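Local coordinates for protein phosphosugar isomerase (Escherichia coli O6:H1, PDB 5UQI) that binds arabinose 5-phosphate and probably interconverts it with ribulose 5-phosphate, as a sugar isomerase of the GutQ/KpsF subfamily, at residues L96-S100 against G101-E105; H127-S130 against L131-S134. One frame throughout, in Å; residues are numbered along the deposited sequence.

Contact 1: L96-S100 against G101-E105. With A5P (arabinose-5-phosphate), chain B.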
loop_
_atom_site.group_PDB
_atom_site.type_symbol
_atom_site.label_atom_id
_atom_site.label_comp_id
_atom_site.label_asym_id
_atom_site.label_seq_id
_atom_site.Cartn_x
_atom_site.Cartn_y
_atom_site.Cartn_z
ATOM N N LEU A 96 -4.993 -4.082 -2.902
ATOM C CA LEU A 96 -4.073 -4.375 -3.993
ATOM C C LEU A 96 -3.280 -3.115 -4.322
ATOM O O LEU A 96 -3.842 -2.034 -4.553
ATOM C CB LEU A 96 -4.837 -4.787 -5.261
ATOM C CG LEU A 96 -5.664 -6.059 -5.028
ATOM C CD1 LEU A 96 -7.178 -5.748 -4.862
ATOM C CD2 LEU A 96 -5.434 -7.096 -6.125
ATOM N N ILE A 97 -1.943 -3.206 -4.329
ATOM C CA ILE A 97 -1.066 -2.053 -4.526
ATOM C C ILE A 97 -0.397 -2.145 -5.857
ATOM O O ILE A 97 0.258 -3.148 -6.173
ATOM C CB ILE A 97 0.020 -1.965 -3.384
ATOM C CG1 ILE A 97 -0.658 -1.833 -2.028
ATOM C CG2 ILE A 97 0.930 -0.753 -3.704
ATOM C CD1 ILE A 97 0.384 -1.659 -0.886
ATOM N N SER A 98 -0.622 -1.136 -6.686
ATOM C CA SER A 98 0.046 -1.057 -7.983
ATOM C C SER A 98 0.146 0.418 -8.374
ATOM O O SER A 98 -0.880 1.095 -8.498
ATOM C CB SER A 98 -0.795 -1.785 -9.053
ATOM O OG SER A 98 -0.315 -1.537 -10.384
ATOM N N ASN A 99 1.360 0.923 -8.550
ATOM C CA ASN A 99 1.477 2.360 -8.808
ATOM C C ASN A 99 0.730 2.724 -10.112
ATOM O O ASN A 99 -0.109 3.656 -10.134
ATOM C CB ASN A 99 2.941 2.790 -8.817
ATOM C CG ASN A 99 3.100 4.279 -9.165
ATOM O OD1 ASN A 99 3.728 4.602 -10.167
ATOM N ND2 ASN A 99 2.473 5.163 -8.399
ATOM N N SER A 100 1.013 1.990 -11.176
ATOM C CA SER A 100 0.310 2.283 -12.435
ATOM C C SER A 100 -1.156 1.877 -12.384
ATOM O O SER A 100 -2.001 2.480 -13.090
ATOM C CB SER A 100 0.945 1.520 -13.585
ATOM O OG SER A 100 0.789 0.095 -13.459
ATOM N N GLY A 101 -1.482 0.827 -11.633
ATOM C CA GLY A 101 -2.856 0.275 -11.685
ATOM C C GLY A 101 -3.099 -0.497 -12.977
ATOM O O GLY A 101 -4.255 -0.869 -13.272
ATOM N N GLU A 102 -2.008 -0.836 -13.680
ATOM C CA GLU A 102 -2.099 -1.569 -14.953
ATOM C C GLU A 102 -1.265 -2.846 -14.970
ATOM O O GLU A 102 -1.241 -3.555 -15.987
ATOM C CB GLU A 102 -1.680 -0.664 -16.117
ATOM C CG GLU A 102 -2.527 0.629 -16.283
ATOM C CD GLU A 102 -3.990 0.376 -16.574
ATOM O OE1 GLU A 102 -4.328 -0.735 -17.061
ATOM O OE2 GLU A 102 -4.831 1.306 -16.270
ATOM N N THR A 103 -0.587 -3.150 -13.838
ATOM C CA THR A 103 0.371 -4.269 -13.852
ATOM C C THR A 103 -0.361 -5.540 -14.161
ATOM O O THR A 103 -1.281 -5.871 -13.454
ATOM C CB THR A 103 0.976 -4.337 -12.420
ATOM O OG1 THR A 103 1.511 -3.056 -12.146
ATOM C CG2 THR A 103 2.071 -5.435 -12.323
ATOM N N ALA A 104 0.081 -6.267 -15.198
ATOM C CA ALA A 104 -0.634 -7.465 -15.670
ATOM C C ALA A 104 -0.843 -8.488 -14.573
ATOM O O ALA A 104 -1.916 -9.049 -14.401
ATOM C CB ALA A 104 0.077 -8.107 -16.848
ATOM N N GLU A 105 0.217 -8.703 -13.774
ATOM C CA GLU A 105 0.090 -9.707 -12.721
ATOM C C GLU A 105 -0.977 -9.372 -11.686
ATOM O O GLU A 105 -1.608 -10.280 -11.132
ATOM C CB GLU A 105 1.479 -9.880 -12.010
ATOM C CG GLU A 105 2.573 -10.423 -12.924
ATOM C CD GLU A 105 3.405 -9.331 -13.580
ATOM O OE1 GLU A 105 2.896 -8.178 -13.820
ATOM O OE2 GLU A 105 4.541 -9.637 -13.966
HETATM C C1 A5P B . 9.352 -2.204 -11.240
HETATM O O1 A5P B . 9.750 -1.140 -11.011
HETATM C C2 A5P B . 8.686 -2.903 -10.145
HETATM O O2 A5P B . 9.468 -3.077 -9.006
HETATM C C3 A5P B . 7.458 -2.118 -9.977
HETATM O O3 A5P B . 7.118 -1.843 -8.613
HETATM C C4 A5P B . 6.624 -3.174 -10.656
HETATM O O4 A5P B . 6.826 -3.125 -12.058
HETATM C C5 A5P B . 5.164 -3.049 -10.346
HETATM O O5 A5P B . 4.706 -1.858 -10.869
HETATM P P A5P B . 3.333 -1.339 -10.240
HETATM O O1P A5P B . 3.600 -0.696 -8.867
HETATM O O2P A5P B . 2.877 -0.241 -11.337
HETATM O O3P A5P B . 2.474 -2.485 -10.053
#

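Contact 2: H127-S130 against L131-S134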
loop_
_atom_site.group_PDB
_atom_site.type_symbol
_atom_site.label_atom_id
_atom_site.label_comp_id
_atom_site.label_asym_id
_atom_site.label_seq_id
_atom_site.Cartn_x
_atom_site.Cartn_y
_atom_site.Cartn_z
ATOM N N HIS A 127 -7.487 6.981 -10.107
ATOM C CA HIS A 127 -8.794 6.336 -10.056
ATOM C C HIS A 127 -9.251 5.749 -11.404
ATOM O O HIS A 127 -10.090 4.843 -11.414
ATOM C CB HIS A 127 -9.885 7.354 -9.592
ATOM C CG HIS A 127 -9.758 7.863 -8.171
ATOM N ND1 HIS A 127 -9.747 7.036 -7.065
ATOM C CD2 HIS A 127 -9.798 9.134 -7.688
ATOM C CE1 HIS A 127 -9.700 7.764 -5.967
ATOM N NE2 HIS A 127 -9.764 9.057 -6.315
ATOM N N HIS A 128 -8.647 6.212 -12.494
ATOM C CA HIS A 128 -9.025 5.743 -13.817
ATOM C C HIS A 128 -8.277 4.501 -14.268
ATOM O O HIS A 128 -8.503 3.994 -15.381
ATOM C CB HIS A 128 -8.863 6.860 -14.895
ATOM C CG HIS A 128 -9.672 8.082 -14.610
ATOM N ND1 HIS A 128 -11.040 8.124 -14.811
ATOM C CD2 HIS A 128 -9.328 9.281 -14.084
ATOM C CE1 HIS A 128 -11.498 9.307 -14.443
ATOM N NE2 HIS A 128 -10.481 10.034 -14.006
ATOM N N SER A 129 -7.373 4.002 -13.417
ATOM C CA SER A 129 -6.578 2.842 -13.822
ATOM C C SER A 129 -7.469 1.613 -13.841
ATOM O O SER A 129 -8.494 1.573 -13.154
ATOM C CB SER A 129 -5.347 2.657 -12.899
ATOM O OG SER A 129 -5.761 2.304 -11.571
ATOM N N SER A 130 -7.032 0.593 -14.583
ATOM C CA SER A 130 -7.749 -0.667 -14.686
ATOM C C SER A 130 -8.031 -1.281 -13.334
ATOM O O SER A 130 -9.123 -1.679 -13.026
ATOM C CB SER A 130 -6.982 -1.653 -15.574
ATOM O OG SER A 130 -6.876 -1.136 -16.926
ATOM N N LEU A 131 -6.997 -1.322 -12.487
ATOM C CA LEU A 131 -7.207 -1.845 -11.148
ATOM C C LEU A 131 -8.223 -1.046 -10.291
ATOM O O LEU A 131 -9.100 -1.617 -9.672
ATOM C CB LEU A 131 -5.839 -1.874 -10.370
ATOM C CG LEU A 131 -5.950 -2.407 -8.945
ATOM C CD1 LEU A 131 -6.433 -3.839 -8.876
ATOM C CD2 LEU A 131 -4.549 -2.332 -8.294
ATOM N N ALA A 132 -8.065 0.281 -10.295
ATOM C CA ALA A 132 -8.896 1.165 -9.507
ATOM C C ALA A 132 -10.378 1.075 -9.906
ATOM O O ALA A 132 -11.220 1.015 -9.034
ATOM C CB ALA A 132 -8.389 2.568 -9.609
ATOM N N ILE A 133 -10.591 0.997 -11.221
ATOM C CA ILE A 133 -11.951 0.852 -11.770
ATOM C C ILE A 133 -12.624 -0.439 -11.325
ATOM O O ILE A 133 -13.851 -0.501 -11.180
ATOM C CB ILE A 133 -11.897 0.902 -13.337
ATOM C CG1 ILE A 133 -11.620 2.326 -13.792
ATOM C CG2 ILE A 133 -13.181 0.372 -13.991
ATOM C CD1 ILE A 133 -12.668 3.354 -13.419
ATOM N N SER A 134 -11.834 -1.508 -11.094
ATOM C CA SER A 134 -12.314 -2.809 -10.709
ATOM C C SER A 134 -12.432 -3.026 -9.242
ATOM O O SER A 134 -12.985 -4.012 -8.817
ATOM C CB SER A 134 -11.350 -3.846 -11.250
ATOM O OG SER A 134 -11.448 -3.858 -12.660
HETATM O O HOH W 1 -10.506 -3.329 -14.923
#

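Contact 1: L96-S100 against G101-E105
S98 and S100 turn their hydroxyls to the amides of G101 and E102 by different rotations: OG of S98 stands opposite its own amide nitrogen (chi1 170°), whereas OG of S100 sits between backbone N and carbonyl carbon (chi1 66°). The first rotation carries S98 OG to G101 N, from which it accepts a bent hydrogen bond (2.9 Å, N-H...O angle 136°). The second brings S100 OG to E102 N, which donates to it at 3.0 Å, a straighter bond. T103 swings OG1 back beside its own backbone N, and the hydroxyls of S98, S100 and T103 thus converge on the phosphate of arabinose-5-phosphate. S98 OG donates to O3P; T103 OG1 also lies 2.4 Å from O3P, shorter than a normal hydrogen bond, so its exact length is doubtful. Two grips meet on O2P: S100 OG donates at 3.0 Å and S100 N at 2.9 Å, the latter nearly straight. N99 N takes O1P in the same way, at 2.8 Å. G101 has a positive phi, which favours glycine, and a CB there would clash with S100 O. This is the serine-rich phosphate loop that follows a strand in SIS domains; S54 OG and K53 N add bonds from the start of helix 52-67. Hydroxyls and backbone amides supply the hold in this turn, so neutral donors probably stabilise the phosphate here, both serine hydroxyls also accepting from the turn.

Contact 2: H127-S130 against L131-S134
S130 and A132 lie at the first turn of helix 130-134, with L131 between them and S129 just ahead. The carbonyl of S130 faces down the helix: its O accepts a weak, bent bond from S134 N at 3.3 Å. A water donates to the same oxygen at 2.9 Å and also meets S134 OG, bridging the two residues beside the backbone bond. The hydroxyl of S130 instead turns off the helix to E102 OE1. A132 directs its methyl back at the preceding loop, where CB rests 3.3 Å from S129 OG and 3.4 Å from H127 O. S129 is the N-cap of the helix: with chi1 at 67°, its OG curls over the helix start and accepts a weak bond from A132 N, at an N-H...O angle of 157°. That hydroxyl is further held by S126 O and T124 OG1, which tie the cap to the end of strand 120-124 and the loop that follows. The first regular helical bond runs from I133 N to S129 O, 2.9 Å and nearly straight. L131, with chi1 near 180° swinging CG to the far side from the amide nitrogen, sends its isobutyl group away from the loop onto S122 and T124 of the strand and onto L107 and L110. On the exposed flank I133 lays its CG1 branch alongside the loop carbonyls, CG1 lying 3.3 Å from S129 O and CD1 reaching H127 O.

From the N terminus, the chain leaves strand 93-97 and closes contact 1 in the phosphate-binding turn before helix 104-107. Helix 110-116 and strand 120-124 follow, and contact 2 then closes the turn into helix 130-134. The two are therefore in series, neither nested nor crossed, each a connection from a strand of the parallel sheet to the helix after it, the two strands being neighbours in the sheet. Their centres lie 9 Å apart and they touch directly: G101 O probably accepts from L131 N at 2.9 Å, and S100 O packs on S129 CB. Helix 130-134 thereby begins against the phosphate-binding turn, joining the ligand site to the next strand-to-helix connection.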